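Local structure of RNA polymerase II subunit B1 CTD phosphatase RTR1 (Saccharomyces cerevisiae, 5C2Y) at residues 48-60 against 154-168. The protein dephosphorylates the C-terminal heptapeptide repeats of the largest RNA polymerase II subunit, regulating the polymerase during transcription. Sequence-based numbering, arbitrary orientation.
Sequences KDEKTLKYLGRFL and HDIDFKVTLFEELLR. With SO4 (sulfate ion), chain D.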
loop_
_atom_site.group_PDB
_atom_site.type_symbol
_atom_site.label_atom_id
_atom_site.label_comp_id
_atom_site.label_asym_id
_atom_site.label_seq_id
_atom_site.Cartn_x
_atom_site.Cartn_y
_atom_site.Cartn_z
ATOM N N LYS A 48 -0.083 -7.062 -7.978
ATOM C CA LYS A 48 0.142 -7.366 -9.382
ATOM C C LYS A 48 0.558 -6.087 -10.135
ATOM O O LYS A 48 1.452 -6.113 -10.969
ATOM C CB LYS A 48 -1.120 -8.011 -9.980
ATOM C CG LYS A 48 -1.044 -8.374 -11.452
ATOM C CD LYS A 48 -0.082 -9.513 -11.712
ATOM C CE LYS A 48 0.016 -9.823 -13.198
ATOM N NZ LYS A 48 1.344 -10.384 -13.590
ATOM N N ASP A 49 -0.048 -4.959 -9.782
ATOM C CA ASP A 49 0.114 -3.750 -10.566
ATOM C C ASP A 49 -0.387 -2.477 -9.874
ATOM O O ASP A 49 -0.967 -2.521 -8.790
ATOM C CB ASP A 49 -0.624 -3.917 -11.882
ATOM C CG ASP A 49 -2.080 -4.289 -11.684
ATOM O OD1 ASP A 49 -2.614 -4.091 -10.564
ATOM O OD2 ASP A 49 -2.700 -4.762 -12.659
ATOM N N GLU A 50 -0.204 -1.344 -10.537
ATOM C CA GLU A 50 -0.524 -0.057 -9.940
ATOM C C GLU A 50 -2.009 0.140 -9.703
ATOM O O GLU A 50 -2.417 0.878 -8.805
ATOM C CB GLU A 50 -0.000 1.047 -10.830
ATOM C CG GLU A 50 1.460 0.887 -11.163
ATOM C CD GLU A 50 2.012 2.141 -11.790
ATOM O OE1 GLU A 50 1.178 2.918 -12.304
ATOM O OE2 GLU A 50 3.251 2.350 -11.754
ATOM N N LYS A 51 -2.812 -0.527 -10.520
ATOM C CA LYS A 51 -4.270 -0.454 -10.457
ATOM C C LYS A 51 -4.782 -1.088 -9.167
ATOM O O LYS A 51 -5.746 -0.628 -8.548
ATOM C CB LYS A 51 -4.855 -1.151 -11.692
ATOM C CG LYS A 51 -6.347 -1.033 -11.908
ATOM C CD LYS A 51 -6.716 -1.535 -13.318
ATOM C CE LYS A 51 -6.094 -2.907 -13.638
ATOM N NZ LYS A 51 -4.805 -2.824 -14.411
ATOM N N THR A 52 -4.112 -2.152 -8.753
ATOM C CA THR A 52 -4.488 -2.847 -7.534
ATOM C C THR A 52 -4.059 -2.019 -6.321
ATOM O O THR A 52 -4.876 -1.762 -5.426
ATOM C CB THR A 52 -3.873 -4.254 -7.498
ATOM O OG1 THR A 52 -4.373 -5.003 -8.609
ATOM C CG2 THR A 52 -4.240 -4.978 -6.231
ATOM N N LEU A 53 -2.799 -1.570 -6.309
ATOM C CA LEU A 53 -2.317 -0.710 -5.229
ATOM C C LEU A 53 -3.208 0.527 -5.083
ATOM O O LEU A 53 -3.529 0.925 -3.962
ATOM C CB LEU A 53 -0.867 -0.299 -5.460
ATOM C CG LEU A 53 -0.189 0.539 -4.363
ATOM C CD1 LEU A 53 -0.205 -0.159 -3.028
ATOM C CD2 LEU A 53 1.231 0.841 -4.725
ATOM N N LYS A 54 -3.618 1.108 -6.212
ATOM C CA LYS A 54 -4.482 2.278 -6.229
ATOM C C LYS A 54 -5.876 1.934 -5.748
ATOM O O LYS A 54 -6.481 2.671 -4.964
ATOM C CB LYS A 54 -4.557 2.870 -7.636
ATOM C CG LYS A 54 -3.447 3.853 -7.976
ATOM C CD LYS A 54 -3.088 3.816 -9.457
ATOM C CE LYS A 54 -4.201 4.334 -10.358
ATOM N NZ LYS A 54 -4.367 5.803 -10.271
ATOM N N TYR A 55 -6.402 0.819 -6.241
ATOM C CA TYR A 55 -7.730 0.379 -5.842
ATOM C C TYR A 55 -7.781 0.194 -4.335
ATOM O O TYR A 55 -8.757 0.542 -3.671
ATOM C CB TYR A 55 -8.095 -0.928 -6.553
ATOM C CG TYR A 55 -9.282 -1.659 -5.967
ATOM C CD1 TYR A 55 -10.566 -1.169 -6.132
ATOM C CD2 TYR A 55 -9.118 -2.842 -5.256
ATOM C CE1 TYR A 55 -11.653 -1.821 -5.596
ATOM C CE2 TYR A 55 -10.209 -3.508 -4.722
ATOM C CZ TYR A 55 -11.472 -2.992 -4.902
ATOM O OH TYR A 55 -12.572 -3.638 -4.383
ATOM N N LEU A 56 -6.692 -0.357 -3.825
ATOM C CA LEU A 56 -6.519 -0.727 -2.431
ATOM C C LEU A 56 -6.710 0.433 -1.458
ATOM O O LEU A 56 -7.187 0.245 -0.337
ATOM C CB LEU A 56 -5.126 -1.297 -2.293
ATOM C CG LEU A 56 -4.693 -2.225 -1.199
ATOM C CD1 LEU A 56 -5.143 -3.616 -1.544
ATOM C CD2 LEU A 56 -3.183 -2.125 -1.162
ATOM N N GLY A 57 -6.325 1.632 -1.889
ATOM C CA GLY A 57 -6.478 2.834 -1.085
ATOM C C GLY A 57 -7.821 3.079 -0.394
ATOM O O GLY A 57 -7.847 3.680 0.688
ATOM N N ARG A 58 -8.923 2.634 -1.008
ATOM C CA ARG A 58 -10.261 2.723 -0.401
ATOM C C ARG A 58 -10.313 2.169 1.005
ATOM O O ARG A 58 -11.118 2.619 1.827
ATOM C CB ARG A 58 -11.305 1.943 -1.200
ATOM C CG ARG A 58 -11.422 2.307 -2.615
ATOM C CD ARG A 58 -11.774 1.106 -3.411
ATOM N NE ARG A 58 -11.833 1.479 -4.808
ATOM C CZ ARG A 58 -12.952 1.836 -5.416
ATOM N NH1 ARG A 58 -14.103 1.843 -4.744
ATOM N NH2 ARG A 58 -12.924 2.167 -6.698
ATOM N N PHE A 59 -9.474 1.163 1.247
ATOM C CA PHE A 59 -9.612 0.278 2.393
ATOM C C PHE A 59 -8.651 0.598 3.510
ATOM O O PHE A 59 -8.752 0.018 4.587
ATOM C CB PHE A 59 -9.390 -1.176 1.962
ATOM C CG PHE A 59 -10.346 -1.657 0.903
ATOM C CD1 PHE A 59 -11.676 -1.923 1.212
ATOM C CD2 PHE A 59 -9.913 -1.872 -0.389
ATOM C CE1 PHE A 59 -12.545 -2.379 0.242
ATOM C CE2 PHE A 59 -10.779 -2.328 -1.355
ATOM C CZ PHE A 59 -12.092 -2.578 -1.043
ATOM N N LEU A 60 -7.706 1.501 3.248
ATOM C CA LEU A 60 -6.611 1.771 4.179
ATOM C C LEU A 60 -6.591 3.185 4.726
ATOM O O LEU A 60 -7.023 4.136 4.081
ATOM C CB LEU A 60 -5.267 1.501 3.510
ATOM C CG LEU A 60 -5.130 0.112 2.901
ATOM C CD1 LEU A 60 -3.736 -0.065 2.363
ATOM C CD2 LEU A 60 -5.447 -0.930 3.948
ATOM N N HIS A 154 -16.769 6.858 -5.082
ATOM C CA HIS A 154 -15.686 6.308 -4.268
ATOM C C HIS A 154 -14.368 6.305 -5.040
ATOM O O HIS A 154 -13.306 6.526 -4.466
ATOM C CB HIS A 154 -16.033 4.897 -3.794
ATOM C CG HIS A 154 -17.190 4.849 -2.848
ATOM N ND1 HIS A 154 -18.185 3.898 -2.931
ATOM C CD2 HIS A 154 -17.510 5.637 -1.792
ATOM C CE1 HIS A 154 -19.070 4.105 -1.973
ATOM N NE2 HIS A 154 -18.685 5.154 -1.267
ATOM N N ASP A 155 -14.453 6.073 -6.346
ATOM C CA ASP A 155 -13.300 6.156 -7.228
ATOM C C ASP A 155 -12.601 7.507 -7.154
ATOM O O ASP A 155 -11.389 7.609 -7.375
ATOM C CB ASP A 155 -13.728 5.891 -8.662
ATOM C CG ASP A 155 -14.028 4.452 -8.901
ATOM O OD1 ASP A 155 -13.786 3.666 -7.969
ATOM O OD2 ASP A 155 -14.492 4.099 -10.009
ATOM N N ILE A 156 -13.370 8.545 -6.850
ATOM C CA ILE A 156 -12.838 9.896 -6.787
ATOM C C ILE A 156 -12.464 10.275 -5.358
ATOM O O ILE A 156 -11.420 10.889 -5.118
ATOM C CB ILE A 156 -13.851 10.900 -7.350
ATOM C CG1 ILE A 156 -14.130 10.566 -8.818
ATOM C CG2 ILE A 156 -13.345 12.315 -7.206
ATOM C CD1 ILE A 156 -15.159 11.454 -9.467
ATOM N N ASP A 157 -13.307 9.890 -4.407
ATOM C CA ASP A 157 -13.057 10.214 -3.007
ATOM C C ASP A 157 -11.839 9.506 -2.430
ATOM O O ASP A 157 -11.277 9.942 -1.430
ATOM C CB ASP A 157 -14.288 9.876 -2.182
ATOM C CG ASP A 157 -15.420 10.843 -2.427
ATOM O OD1 ASP A 157 -15.146 12.061 -2.574
ATOM O OD2 ASP A 157 -16.577 10.380 -2.497
ATOM N N PHE A 158 -11.441 8.406 -3.058
ATOM C CA PHE A 158 -10.323 7.622 -2.568
ATOM C C PHE A 158 -9.303 7.403 -3.665
ATOM O O PHE A 158 -8.511 6.468 -3.614
ATOM C CB PHE A 158 -10.823 6.302 -1.995
ATOM C CG PHE A 158 -11.702 6.485 -0.796
ATOM C CD1 PHE A 158 -11.182 7.019 0.373
ATOM C CD2 PHE A 158 -13.045 6.169 -0.848
ATOM C CE1 PHE A 158 -11.985 7.217 1.479
ATOM C CE2 PHE A 158 -13.855 6.364 0.254
ATOM C CZ PHE A 158 -13.325 6.889 1.424
ATOM N N LYS A 159 -9.339 8.291 -4.654
ATOM C CA LYS A 159 -8.272 8.412 -5.640
ATOM C C LYS A 159 -6.926 8.515 -4.948
ATOM O O LYS A 159 -6.765 9.272 -3.979
ATOM C CB LYS A 159 -8.489 9.640 -6.532
ATOM C CG LYS A 159 -7.430 9.851 -7.601
ATOM C CD LYS A 159 -7.922 10.803 -8.687
ATOM C CE LYS A 159 -6.936 10.839 -9.842
ATOM N NZ LYS A 159 -7.548 10.369 -11.112
ATOM N N VAL A 160 -5.977 7.729 -5.450
ATOM C CA VAL A 160 -4.596 7.781 -5.022
ATOM C C VAL A 160 -3.765 7.919 -6.279
ATOM O O VAL A 160 -4.007 7.211 -7.246
ATOM C CB VAL A 160 -4.178 6.520 -4.229
ATOM C CG1 VAL A 160 -2.752 6.621 -3.799
ATOM C CG2 VAL A 160 -5.039 6.355 -2.996
ATOM N N THR A 161 -2.826 8.858 -6.282
ATOM C CA THR A 161 -1.886 9.018 -7.385
ATOM C C THR A 161 -0.543 8.424 -6.981
ATOM O O THR A 161 0.000 8.777 -5.935
ATOM C CB THR A 161 -1.674 10.505 -7.762
ATOM O OG1 THR A 161 -2.878 11.061 -8.309
ATOM C CG2 THR A 161 -0.566 10.638 -8.765
ATOM N N LEU A 162 0.008 7.532 -7.790
ATOM C CA LEU A 162 1.282 6.928 -7.429
ATOM C C LEU A 162 2.419 7.858 -7.802
ATOM O O LEU A 162 2.307 8.629 -8.748
ATOM C CB LEU A 162 1.470 5.568 -8.112
ATOM C CG LEU A 162 0.392 4.524 -7.848
ATOM C CD1 LEU A 162 0.934 3.154 -8.169
ATOM C CD2 LEU A 162 -0.078 4.603 -6.409
ATOM N N PHE A 163 3.517 7.777 -7.059
ATOM C CA PHE A 163 4.642 8.663 -7.301
ATOM C C PHE A 163 5.118 8.434 -8.712
ATOM O O PHE A 163 5.378 9.385 -9.456
ATOM C CB PHE A 163 5.758 8.420 -6.291
ATOM C CG PHE A 163 6.946 9.321 -6.461
ATOM C CD1 PHE A 163 6.791 10.637 -6.833
ATOM C CD2 PHE A 163 8.225 8.855 -6.211
ATOM C CE1 PHE A 163 7.898 11.460 -6.974
ATOM C CE2 PHE A 163 9.325 9.673 -6.347
ATOM C CZ PHE A 163 9.162 10.969 -6.726
ATOM N N GLU A 164 5.178 7.171 -9.104
ATOM C CA GLU A 164 5.734 6.846 -10.403
ATOM C C GLU A 164 4.780 7.237 -11.532
ATOM O O GLU A 164 5.176 7.251 -12.683
ATOM C CB GLU A 164 6.119 5.357 -10.474
ATOM C CG GLU A 164 5.034 4.378 -10.085
ATOM C CD GLU A 164 4.910 4.137 -8.582
ATOM O OE1 GLU A 164 5.094 2.977 -8.143
ATOM O OE2 GLU A 164 4.591 5.100 -7.849
ATOM N N GLU A 165 3.543 7.601 -11.208
ATOM C CA GLU A 165 2.652 8.194 -12.204
ATOM C C GLU A 165 3.063 9.627 -12.487
ATOM O O GLU A 165 2.939 10.102 -13.608
ATOM C CB GLU A 165 1.194 8.170 -11.751
ATOM C CG GLU A 165 0.605 6.791 -11.593
ATOM C CD GLU A 165 -0.878 6.805 -11.195
ATOM O OE1 GLU A 165 -1.364 7.836 -10.700
ATOM O OE2 GLU A 165 -1.554 5.766 -11.361
ATOM N N LEU A 166 3.537 10.337 -11.468
ATOM C CA LEU A 166 3.967 11.712 -11.690
ATOM C C LEU A 166 5.305 11.758 -12.431
ATOM O O LEU A 166 5.488 12.544 -13.348
ATOM C CB LEU A 166 4.060 12.484 -10.369
ATOM C CG LEU A 166 2.735 12.895 -9.709
ATOM C CD1 LEU A 166 3.007 13.917 -8.632
ATOM C CD2 LEU A 166 1.680 13.411 -10.689
ATOM N N LEU A 167 6.247 10.917 -12.030
ATOM C CA LEU A 167 7.511 10.811 -12.739
ATOM C C LEU A 167 7.329 10.601 -14.238
ATOM O O LEU A 167 7.905 11.323 -15.050
ATOM C CB LEU A 167 8.324 9.663 -12.163
ATOM C CG LEU A 167 8.720 9.862 -10.709
ATOM C CD1 LEU A 167 9.747 8.820 -10.363
ATOM C CD2 LEU A 167 9.267 11.271 -10.490
ATOM N N ARG A 168 6.531 9.592 -14.589
ATOM C CA ARG A 168 6.175 9.302 -15.982
ATOM C C ARG A 168 5.649 10.514 -16.728
ATOM O O ARG A 168 6.150 10.857 -17.794
ATOM C CB ARG A 168 5.120 8.204 -16.050
ATOM C CG ARG A 168 5.712 6.838 -16.068
ATOM C CD ARG A 168 4.725 5.803 -16.526
ATOM N NE ARG A 168 3.649 5.652 -15.570
ATOM C CZ ARG A 168 3.660 4.758 -14.595
ATOM N NH1 ARG A 168 4.700 3.943 -14.454
ATOM N NH2 ARG A 168 2.633 4.683 -13.763
HETATM S S SO4 D . -7.147 6.337 -11.807
HETATM O O1 SO4 D . -6.098 6.290 -12.828
HETATM O O2 SO4 D . -6.720 7.193 -10.704
HETATM O O3 SO4 D . -7.400 4.975 -11.340
HETATM O O4 SO4 D . -8.386 6.865 -12.372
#
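Lys-54 crosses the side chain of Leu-162 at a slant, its chain bent at chi2 (148°) and chi3 (67°), which carries the ammonium group to Glu-165, where NZ meets the syn lone pair of OE2 at 3.0 Å in a salt bridge. The same NZ gives a hydrogen bond of 2.8 Å to O2 of a sulfate ion, likely a crystallisation additive, and a weak one to the carbonyl O of Val-160. Shortening Lys-54 to alanine is likely to leave the Glu-165 carboxylate without its cationic mate and to uncover that side of Leu-162. One turn earlier, Glu-50 forms a salt bridge with Arg-168, its carboxylate at the guanidinium edge: NH2 donates to OE2 at 3.1 Å, in the guanidinium plane, and weakly to OE1. Between these charged pairs Leu-162 presses CD1 against Glu-50 CB (3.5 Å) and reaches Leu-53. In this all-helical zinc-finger protein, the extended linker joining helices 151-157 and 163-170 thus runs beside helix 50-56. Farther along, Val-160 CG2 packs against Gly-57 CA at 4.3 Å, and Phe-158 CB rests on Arg-58 CA at 4.0 Å. Asp-49 caps helix 50-56, its OD1 accepting from both N and OG1 of Thr-52. Beside Glu-50, Glu-164 turns its own carboxylate to the hydroxyl of Tyr-80, while Tyr-128 of helix 119-129 touches Val-160 and bonds to Leu-53 O.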